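Local atomic coordinates of imidazoleglycerol-phosphate dehydratase (Pyrococcus furiosus, PDB entry 5DNL), a protein that catalyses the dehydration of D-erythro-1-(imidazol-4-yl)glycerol 3-phosphate to 3-(imidazol-4-yl)-2-oxopropyl phosphate, the sixth step of histidine biosynthesis. Residues R2-K6 with E7-I11; L50-H53 with L54-I58; K164-E167 with R168-T172. All coordinates share one frame; numbering follows the deposited sequence.

Contact 1 (R2-K6 with E7-I11); sequences RRTTK and ETDII. With 5DL ([(2S)-2-hydroxy-3-(1H-1,2,4-triazol-1-yl)propyl]phosphonic acid), chain F.
Arg-3 and Ile-10 form the hydrogen-bonded pair of a short antiparallel hairpin, flanked by the non-hydrogen-bonded pairs Arg-2 with Ile-11 and Thr-4 with Asp-9. Next to the turn, Thr-5 N donates to Thr-8 O at 2.8 Å. On the face that carries Arg-2, Thr-4, Asp-9 and Ile-11, the guanidinium of Arg-2 meets the carboxylate of Asp-9 side-on, the two planes only 11° apart. Arg-2 NE reaches Asp-9 OD1 at 3.0 Å and Arg-2 NH2 reaches Asp-9 OD2 at 2.9 Å, each on the syn lone pair of its oxygen. Asp-9 OD1 is gripped a second time, from above the carboxylate plane, by Thr-4 OG1 at 2.8 Å. Ile-11 CD1 lies over one face of the guanidinium, toward its rim. At the turn, Thr-5 OG1 stands between its own N and carbonyl carbon (chi1 74°), where it accepts from Glu-7 N at 2.9 Å and from Thr-8 N at 3.2 Å. Water 2 links this hydroxyl to Glu-7 OE1, while Glu-7 OE2 comes within 2.8 Å of O13 of the inhibitor. Thr-8 OG1 turns to Asp-57 of helix 51-69, which also takes Arg-3. The chemistry implies a division of labour: a salt bridge adds to the backbone pairing on one face, and the threonine-braced turn presents Glu-7 to the ligand pocket.

Contact 2 (L50-H53 with L54-I58); sequences LRHH and LWEDI. With MN (manganese (II) ion), chain D; MN (manganese (II) ion), chain E; 5DL ([(2S)-2-hydroxy-3-(1H-1,2,4-triazol-1-yl)propyl]phosphonic acid), chain F.
The imidazole rings of His-52 and His-53 and the indole of Trp-55 are the flat groups here: Glu-56 OE1 lies at the edge of the His-52 ring, N1 of the inhibitor's triazole at the edge of the His-53 ring, and Arg-51 O at the edge of the indole. They sit on the first turns of helix 51-69, where the consecutive histidines and Glu-56 form the HHxxE metal-binding pattern of this dehydratase family. One turn of helix sets His-52 and Glu-56 side by side, and both coordinate one manganese, through His-52 NE2 at 2.3 Å and Glu-56 OE1 at 2.2 Å. With CG anti to the backbone N in both residues (chi1 179° and 172°), the two side chains converge on that ion. His-53 has CG anti to the carbonyl carbon instead, and its NE2 binds the second manganese at 2.4 Å. The triazole bridges the two ions, N4 on the first and N1 on the second, where hydroxyl O13 also binds. Glu-121 of the same chain and His-146 of a neighbouring subunit also bind the first ion. Glu-111 of that neighbouring subunit is the polar partner of the His-52 ring beyond the metal. His-53 ND1 is hydrogen-bonded to Asp-49, a second-shell residue that fixes the turn of the ring. Away from the metals, Arg-51 and Trp-55 run alongside each other, guanidinium and indole planes 84° apart, and both donate to Asp-24. Replacing Trp-55 by an alanine is likely to leave Asp-24 without its indole N-H partner and to open a gap beside Leu-27 and Leu-118. Trp-55 N bonds to Arg-51 O at 2.9 Å. Beyond the coordinating oxygen, Glu-56 OE2 accepts a hydrogen bond of 2.6 Å from water 3, itself a ligand of the first manganese.

Contact 3 (K164-E167 with R168-T172); sequences KESE and RVEST. With 5DL ([(2S)-2-hydroxy-3-(1H-1,2,4-triazol-1-yl)propyl]phosphonic acid), chain I.
Ser-166 and Glu-170 meet at the compact centre of this loop, with Ser-166 OG only 2.7 Å from Glu-170 OE2. The serine hydroxyl lies anti to its own backbone N (chi1 171°), which turns it in toward the following residues, and there it accepts an almost perfectly straight bond from Arg-168 N, 3.0 Å long with an angle of 179° at the hydrogen. The same carboxylate is held by Arg-168, which approaches side-on with two nitrogens. Arg-168 NE forms a salt bridge with Glu-170 OE2 at 3.1 Å and meets that oxygen from above the carboxylate plane, whereas Arg-168 NH1 reaches Glu-170 OE1 on its syn side at a more bent angle. The bend at chi2 (-75°) folds the Glu-170 chain back and brings OE2 between the serine hydroxyl and Arg-168 NE. The resulting pairing probably helps to keep the carboxylate charged. Arg-168 has a second partner in Phe-36 of a neighbouring subunit, whose carbonyl oxygen accepts from NH1 and whose ring makes a cation-pi contact.

The solvent side is much looser. Glu-167 is exposed and poorly ordered, its carboxylate leading away from the contact of Ser-166 with Glu-170. Beyond Glu-170, the chain extends to Ser-171, whose OG donates to phosphonate oxygen O11 of the inhibitor at 2.6 Å. Arg-76, Arg-98 and Lys-173, and Lys-153 of that neighbouring subunit, also hydrogen-bond this ligand. The bend centred on Glu-170 is an inverse gamma turn, and it leads directly into the phosphonate-binding part of an active site shared between subunits.

In the fold
From the N terminus, contact 1 closes the hairpin of strands 2-4 and 8-14 at the edge of the first sheet. After strand 42-48, contact 2 opens helix 51-69, and the third contact follows helix 144-162 near the C terminus. The three lie in series, none nested or crossing. Contacts 1 and 2 touch through Asp-57, and Ile-10 packs on the helix, tying hairpin to helix. Contact 3 lies about 32 Å away, centre to centre, from either. It meets a different inhibitor molecule, yet its equivalent in another subunit contributes Ser-171 to the site of contacts 1 and 2.

Contact 1 (R2-K6 with E7-I11)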
loop_
_atom_site.group_PDB
_atom_site.type_symbol
_atom_site.label_atom_id
_atom_site.label_comp_id
_atom_site.label_asym_id
_atom_site.label_seq_id
_atom_site.Cartn_x
_atom_site.Cartn_y
_atom_site.Cartn_z
ATOM N N ARG A 2 49.590 24.888 -19.331
ATOM C CA ARG A 2 49.561 23.686 -20.162
ATOM C C ARG A 2 49.599 22.463 -19.271
ATOM O O ARG A 2 50.295 22.435 -18.250
ATOM C CB ARG A 2 50.732 23.659 -21.135
ATOM C CG ARG A 2 50.667 22.525 -22.148
ATOM C CD ARG A 2 51.753 22.630 -23.183
ATOM N NE ARG A 2 51.519 21.764 -24.331
ATOM C CZ ARG A 2 52.329 21.699 -25.390
ATOM N NH1 ARG A 2 53.436 22.440 -25.446
ATOM N NH2 ARG A 2 52.040 20.891 -26.404
ATOM N N ARG A 3 48.826 21.455 -19.663
ATOM C CA ARG A 3 48.812 20.182 -18.968
ATOM C C ARG A 3 48.817 19.095 -20.012
ATOM O O ARG A 3 47.944 19.077 -20.885
ATOM C CB ARG A 3 47.587 20.062 -18.066
ATOM C CG ARG A 3 47.560 18.797 -17.235
ATOM C CD ARG A 3 46.305 18.725 -16.368
ATOM N NE ARG A 3 46.191 17.500 -15.577
ATOM C CZ ARG A 3 45.671 16.348 -15.996
ATOM N NH1 ARG A 3 45.249 16.176 -17.238
ATOM N NH2 ARG A 3 45.600 15.322 -15.152
ATOM N N THR A 4 49.798 18.197 -19.934
ATOM C CA THR A 4 49.978 17.172 -20.941
ATOM C C THR A 4 50.097 15.803 -20.295
ATOM O O THR A 4 50.886 15.610 -19.372
ATOM C CB THR A 4 51.250 17.441 -21.779
ATOM O OG1 THR A 4 51.243 18.807 -22.229
ATOM C CG2 THR A 4 51.331 16.496 -22.975
ATOM N N THR A 5 49.283 14.865 -20.763
ATOM C CA THR A 5 49.405 13.463 -20.387
ATOM C C THR A 5 49.457 12.646 -21.657
ATOM O O THR A 5 49.384 13.190 -22.767
ATOM C CB THR A 5 48.215 12.968 -19.510
ATOM O OG1 THR A 5 47.055 12.812 -20.319
ATOM C CG2 THR A 5 47.924 13.925 -18.367
ATOM N N LYS A 6 49.529 11.328 -21.515
ATOM C CA LYS A 6 49.399 10.456 -22.675
ATOM C C LYS A 6 47.991 10.449 -23.288
ATOM O O LYS A 6 47.826 9.955 -24.401
ATOM C CB LYS A 6 49.831 9.022 -22.337
ATOM C CG LYS A 6 51.303 8.921 -21.958
ATOM C CD LYS A 6 51.721 7.499 -21.617
ATOM C CE LYS A 6 53.184 7.435 -21.218
ATOM N NZ LYS A 6 53.613 6.045 -20.897
ATOM N N GLU A 7 46.989 10.973 -22.569
ATOM C CA GLU A 7 45.598 11.034 -23.041
ATOM C C GLU A 7 45.217 12.360 -23.686
ATOM O O GLU A 7 44.477 12.384 -24.674
ATOM C CB GLU A 7 44.652 10.788 -21.849
ATOM C CG GLU A 7 44.819 9.422 -21.206
ATOM C CD GLU A 7 44.094 9.280 -19.884
ATOM O OE1 GLU A 7 43.586 10.271 -19.351
ATOM O OE2 GLU A 7 44.061 8.142 -19.363
ATOM N N THR A 8 45.671 13.457 -23.096
ATOM C CA THR A 8 45.251 14.807 -23.504
ATOM C C THR A 8 46.412 15.802 -23.468
ATOM O O THR A 8 47.375 15.609 -22.730
ATOM C CB THR A 8 44.129 15.396 -22.612
ATOM O OG1 THR A 8 44.620 15.549 -21.283
ATOM C CG2 THR A 8 42.887 14.508 -22.610
ATOM N N ASP A 9 46.275 16.874 -24.251
ATOM C CA ASP A 9 47.255 17.964 -24.258
ATOM C C ASP A 9 46.424 19.224 -24.349
ATOM O O ASP A 9 45.713 19.418 -25.332
ATOM C CB ASP A 9 48.185 17.832 -25.461
ATOM C CG ASP A 9 49.331 18.804 -25.417
ATOM O OD1 ASP A 9 49.605 19.427 -24.369
ATOM O OD2 ASP A 9 49.976 18.925 -26.477
ATOM N N ILE A 10 46.443 20.011 -23.280
ATOM C CA ILE A 10 45.556 21.149 -23.145
ATOM C C ILE A 10 46.339 22.409 -22.810
ATOM O O ILE A 10 47.208 22.391 -21.937
ATOM C CB ILE A 10 44.538 20.868 -22.028
ATOM C CG1 ILE A 10 43.658 19.669 -22.441
ATOM C CG2 ILE A 10 43.674 22.101 -21.783
ATOM C CD1 ILE A 10 42.826 19.120 -21.329
ATOM N N ILE A 11 45.992 23.500 -23.498
ATOM C CA ILE A 11 46.503 24.824 -23.177
ATOM C C ILE A 11 45.325 25.733 -22.854
ATOM O O ILE A 11 44.376 25.820 -23.638
ATOM C CB ILE A 11 47.310 25.412 -24.357
ATOM C CG1 ILE A 11 48.593 24.596 -24.570
ATOM C CG2 ILE A 11 47.638 26.882 -24.096
ATOM C CD1 ILE A 11 49.249 24.803 -25.925
HETATM N N1 5DL F . 39.521 7.963 -16.768
HETATM C C3 5DL F . 39.744 9.009 -14.789
HETATM N N2 5DL F . 40.255 8.088 -15.615
HETATM C C8 5DL F . 43.815 6.674 -15.782
HETATM C C7 5DL F . 42.619 7.505 -16.251
HETATM C C6 5DL F . 41.448 7.308 -15.301
HETATM C C5 5DL F . 38.545 8.861 -16.594
HETATM O O10 5DL F . 44.500 8.501 -13.945
HETATM P P9 5DL F . 44.425 7.021 -14.109
HETATM O O11 5DL F . 45.759 6.322 -13.992
HETATM O O12 5DL F . 43.469 6.408 -13.096
HETATM O O13 5DL F . 42.216 7.132 -17.578
HETATM N N4 5DL F . 38.639 9.516 -15.414
HETATM O O HOH W 1 45.874 17.388 -19.771
HETATM O O HOH W 2 44.801 12.702 -18.913
#

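Contact 2 (L50-H53 with L54-I58)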
loop_
_atom_site.group_PDB
_atom_site.type_symbol
_atom_site.label_atom_id
_atom_site.label_comp_id
_atom_site.label_asym_id
_atom_site.label_seq_id
_atom_site.Cartn_x
_atom_site.Cartn_y
_atom_site.Cartn_z
ATOM N N LEU A 50 39.581 10.457 -25.630
ATOM C CA LEU A 50 38.194 10.234 -25.268
ATOM C C LEU A 50 37.601 11.514 -24.670
ATOM O O LEU A 50 38.273 12.224 -23.930
ATOM C CB LEU A 50 38.079 9.104 -24.242
ATOM C CG LEU A 50 38.555 7.715 -24.661
ATOM C CD1 LEU A 50 38.298 6.731 -23.526
ATOM C CD2 LEU A 50 37.908 7.266 -25.967
ATOM N N ARG A 51 36.327 11.759 -24.949
ATOM C CA ARG A 51 35.676 12.992 -24.518
ATOM C C ARG A 51 35.716 13.166 -22.990
ATOM O O ARG A 51 35.869 14.271 -22.506
ATOM C CB ARG A 51 34.217 13.081 -25.013
ATOM C CG ARG A 51 34.088 13.348 -26.513
ATOM C CD ARG A 51 32.635 13.488 -26.942
ATOM N NE ARG A 51 32.053 14.772 -26.530
ATOM C CZ ARG A 51 30.785 14.976 -26.177
ATOM N NH1 ARG A 51 29.916 13.963 -26.091
ATOM N NH2 ARG A 51 30.390 16.202 -25.879
ATOM N N HIS A 52 35.547 12.088 -22.211
ATOM C CA HIS A 52 35.620 12.218 -20.749
ATOM C C HIS A 52 36.964 12.796 -20.336
ATOM O O HIS A 52 37.022 13.695 -19.500
ATOM C CB HIS A 52 35.407 10.858 -20.125
ATOM C CG HIS A 52 35.481 10.783 -18.627
ATOM N ND1 HIS A 52 34.539 10.079 -17.908
ATOM C CD2 HIS A 52 36.388 11.223 -17.719
ATOM C CE1 HIS A 52 34.871 10.074 -16.631
ATOM N NE2 HIS A 52 35.978 10.771 -16.486
ATOM N N HIS A 53 38.040 12.253 -20.900
ATOM C CA HIS A 53 39.371 12.757 -20.564
ATOM C C HIS A 53 39.486 14.249 -20.929
ATOM O O HIS A 53 40.066 15.028 -20.191
ATOM C CB HIS A 53 40.475 11.973 -21.249
ATOM C CG HIS A 53 40.528 10.523 -20.869
ATOM N ND1 HIS A 53 41.091 9.574 -21.690
ATOM C CD2 HIS A 53 40.100 9.855 -19.773
ATOM C CE1 HIS A 53 41.012 8.389 -21.122
ATOM N NE2 HIS A 53 40.433 8.534 -19.949
ATOM N N LEU A 54 38.932 14.641 -22.070
ATOM C CA LEU A 54 38.908 16.045 -22.458
ATOM C C LEU A 54 38.176 16.928 -21.470
ATOM O O LEU A 54 38.690 17.936 -21.013
ATOM C CB LEU A 54 38.276 16.216 -23.833
ATOM C CG LEU A 54 38.059 17.642 -24.305
ATOM C CD1 LEU A 54 39.393 18.336 -24.581
ATOM C CD2 LEU A 54 37.137 17.670 -25.513
ATOM N N TRP A 55 36.938 16.563 -21.140
ATOM C CA TRP A 55 36.129 17.410 -20.247
ATOM C C TRP A 55 36.765 17.567 -18.861
ATOM O O TRP A 55 36.817 18.659 -18.295
ATOM C CB TRP A 55 34.671 16.910 -20.161
ATOM C CG TRP A 55 33.839 17.253 -21.374
ATOM C CD1 TRP A 55 34.081 16.879 -22.671
ATOM C CD2 TRP A 55 32.649 18.062 -21.405
ATOM N NE1 TRP A 55 33.112 17.393 -23.492
ATOM C CE2 TRP A 55 32.225 18.120 -22.749
ATOM C CE3 TRP A 55 31.887 18.724 -20.422
ATOM C CZ2 TRP A 55 31.088 18.820 -23.138
ATOM C CZ3 TRP A 55 30.758 19.410 -20.812
ATOM C CH2 TRP A 55 30.375 19.457 -22.158
ATOM N N GLU A 56 37.211 16.451 -18.297
ATOM C CA GLU A 56 37.853 16.465 -16.988
ATOM C C GLU A 56 39.149 17.272 -17.053
ATOM O O GLU A 56 39.390 18.109 -16.182
ATOM C CB GLU A 56 38.148 15.030 -16.557
ATOM C CG GLU A 56 38.981 14.938 -15.298
ATOM C CD GLU A 56 39.003 13.554 -14.698
ATOM O OE1 GLU A 56 38.407 12.622 -15.287
ATOM O OE2 GLU A 56 39.652 13.400 -13.647
ATOM N N ASP A 57 39.990 17.010 -18.060
ATOM C CA ASP A 57 41.302 17.643 -18.092
ATOM C C ASP A 57 41.234 19.137 -18.441
ATOM O O ASP A 57 42.040 19.924 -17.953
ATOM C CB ASP A 57 42.204 16.873 -19.030
ATOM C CG ASP A 57 42.495 15.452 -18.532
ATOM O OD1 ASP A 57 41.981 15.012 -17.456
ATOM O OD2 ASP A 57 43.249 14.756 -19.233
ATOM N N ILE A 58 40.238 19.515 -19.233
ATOM C CA ILE A 58 39.890 20.925 -19.432
ATOM C C ILE A 58 39.523 21.557 -18.104
ATOM O O ILE A 58 39.986 22.658 -17.760
ATOM C CB ILE A 58 38.760 21.072 -20.483
ATOM C CG1 ILE A 58 39.313 20.887 -21.905
ATOM C CG2 ILE A 58 37.994 22.387 -20.337
ATOM C CD1 ILE A 58 40.033 22.089 -22.490
HETATM MN MN MN D . 37.137 10.996 -14.555
HETATM MN MN MN E . 40.163 6.691 -18.495
HETATM N N1 5DL F . 39.521 7.963 -16.768
HETATM C C3 5DL F . 39.744 9.009 -14.789
HETATM N N2 5DL F . 40.255 8.088 -15.615
HETATM C C8 5DL F . 43.815 6.674 -15.782
HETATM C C7 5DL F . 42.619 7.505 -16.251
HETATM C C6 5DL F . 41.448 7.308 -15.301
HETATM C C5 5DL F . 38.545 8.861 -16.594
HETATM O O10 5DL F . 44.500 8.501 -13.945
HETATM P P9 5DL F . 44.425 7.021 -14.109
HETATM O O11 5DL F . 45.759 6.322 -13.992
HETATM O O12 5DL F . 43.469 6.408 -13.096
HETATM O O13 5DL F . 42.216 7.132 -17.578
HETATM N N4 5DL F . 38.639 9.516 -15.414
HETATM O O HOH W 3 38.586 11.095 -12.897
#

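Contact 3 (K164-E167 with R168-T172)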
loop_
_atom_site.group_PDB
_atom_site.type_symbol
_atom_site.label_atom_id
_atom_site.label_comp_id
_atom_site.label_asym_id
_atom_site.label_seq_id
_atom_site.Cartn_x
_atom_site.Cartn_y
_atom_site.Cartn_z
ATOM N N LYS A 164 37.631 38.185 -8.033
ATOM C CA LYS A 164 37.977 39.621 -7.934
ATOM C C LYS A 164 38.869 39.867 -6.739
ATOM O O LYS A 164 38.780 39.182 -5.729
ATOM C CB LYS A 164 36.709 40.470 -7.787
ATOM C CG LYS A 164 36.272 41.224 -9.025
ATOM C CD LYS A 164 35.049 42.102 -8.748
ATOM C CE LYS A 164 35.192 43.028 -7.544
ATOM N NZ LYS A 164 34.132 44.074 -7.515
ATOM N N GLU A 165 39.726 40.882 -6.828
ATOM C CA GLU A 165 40.589 41.237 -5.713
ATOM C C GLU A 165 39.796 41.756 -4.491
ATOM O O GLU A 165 38.798 42.464 -4.647
ATOM C CB GLU A 165 41.644 42.273 -6.170
ATOM C CG GLU A 165 42.693 42.562 -5.110
ATOM C CD GLU A 165 43.825 43.438 -5.609
ATOM O OE1 GLU A 165 44.756 43.704 -4.825
ATOM O OE2 GLU A 165 43.790 43.862 -6.776
ATOM N N SER A 166 40.263 41.368 -3.306
ATOM C CA SER A 166 39.708 41.745 -2.008
ATOM C C SER A 166 40.756 42.518 -1.225
ATOM O O SER A 166 41.950 42.396 -1.483
ATOM C CB SER A 166 39.378 40.483 -1.195
ATOM O OG SER A 166 39.040 40.820 0.154
ATOM N N GLU A 167 40.302 43.251 -0.215
ATOM C CA GLU A 167 41.219 43.913 0.716
ATOM C C GLU A 167 41.782 43.005 1.820
ATOM O O GLU A 167 42.703 43.405 2.518
ATOM C CB GLU A 167 40.547 45.152 1.328
ATOM C CG GLU A 167 40.408 46.302 0.338
ATOM C CD GLU A 167 39.436 47.373 0.803
ATOM O OE1 GLU A 167 38.212 47.128 0.754
ATOM O OE2 GLU A 167 39.894 48.465 1.204
ATOM N N ARG A 168 41.263 41.780 1.984
ATOM C CA ARG A 168 41.739 40.895 3.048
ATOM C C ARG A 168 41.755 39.439 2.600
ATOM O O ARG A 168 41.155 39.089 1.570
ATOM C CB ARG A 168 40.840 41.048 4.292
ATOM C CG ARG A 168 39.399 40.636 4.048
ATOM C CD ARG A 168 38.456 40.884 5.217
ATOM N NE ARG A 168 37.112 40.435 4.848
ATOM C CZ ARG A 168 36.042 40.443 5.644
ATOM N NH1 ARG A 168 34.894 39.958 5.165
ATOM N NH2 ARG A 168 36.114 40.908 6.870
ATOM N N VAL A 169 42.440 38.607 3.374
ATOM C CA VAL A 169 42.313 37.153 3.273
ATOM C C VAL A 169 40.914 36.811 3.817
ATOM O O VAL A 169 40.602 37.084 4.992
ATOM C CB VAL A 169 43.390 36.410 4.086
ATOM C CG1 VAL A 169 43.149 34.906 4.067
ATOM C CG2 VAL A 169 44.788 36.738 3.553
ATOM N N GLU A 170 40.065 36.235 2.968
ATOM C CA GLU A 170 38.654 36.082 3.300
ATOM C C GLU A 170 38.389 34.779 4.063
ATOM O O GLU A 170 37.650 33.913 3.601
ATOM C CB GLU A 170 37.815 36.152 2.013
ATOM C CG GLU A 170 37.817 37.525 1.355
ATOM C CD GLU A 170 36.952 38.561 2.092
ATOM O OE1 GLU A 170 36.080 38.183 2.901
ATOM O OE2 GLU A 170 37.127 39.775 1.811
ATOM N N SER A 171 38.971 34.661 5.254
ATOM C CA SER A 171 38.724 33.538 6.148
ATOM C C SER A 171 38.980 33.942 7.570
ATOM O O SER A 171 40.022 34.524 7.858
ATOM C CB SER A 171 39.640 32.378 5.823
ATOM O OG SER A 171 39.435 31.291 6.716
ATOM N N THR A 172 38.087 33.558 8.469
ATOM C CA THR A 172 38.282 33.799 9.890
ATOM C C THR A 172 39.458 33.024 10.455
ATOM O O THR A 172 39.969 33.402 11.517
ATOM C CB THR A 172 37.037 33.439 10.707
ATOM O OG1 THR A 172 36.655 32.075 10.462
ATOM C CG2 THR A 172 35.881 34.363 10.371
HETATM N N1 5DL I . 34.530 24.741 9.855
HETATM C C3 5DL I . 35.152 24.066 7.785
HETATM N N2 5DL I . 34.940 25.095 8.594
HETATM C C8 5DL I . 36.263 28.673 8.322
HETATM C C7 5DL I . 36.191 27.249 8.900
HETATM C C6 5DL I . 35.107 26.484 8.198
HETATM C C5 5DL I . 34.506 23.395 9.776
HETATM O O10 5DL I . 37.825 27.829 6.306
HETATM P P9 5DL I . 36.708 28.786 6.563
HETATM O O11 5DL I . 37.116 30.229 6.308
HETATM O O12 5DL I . 35.463 28.436 5.756
HETATM O O13 5DL I . 35.911 27.304 10.304
HETATM N N4 5DL I . 34.878 22.989 8.536
#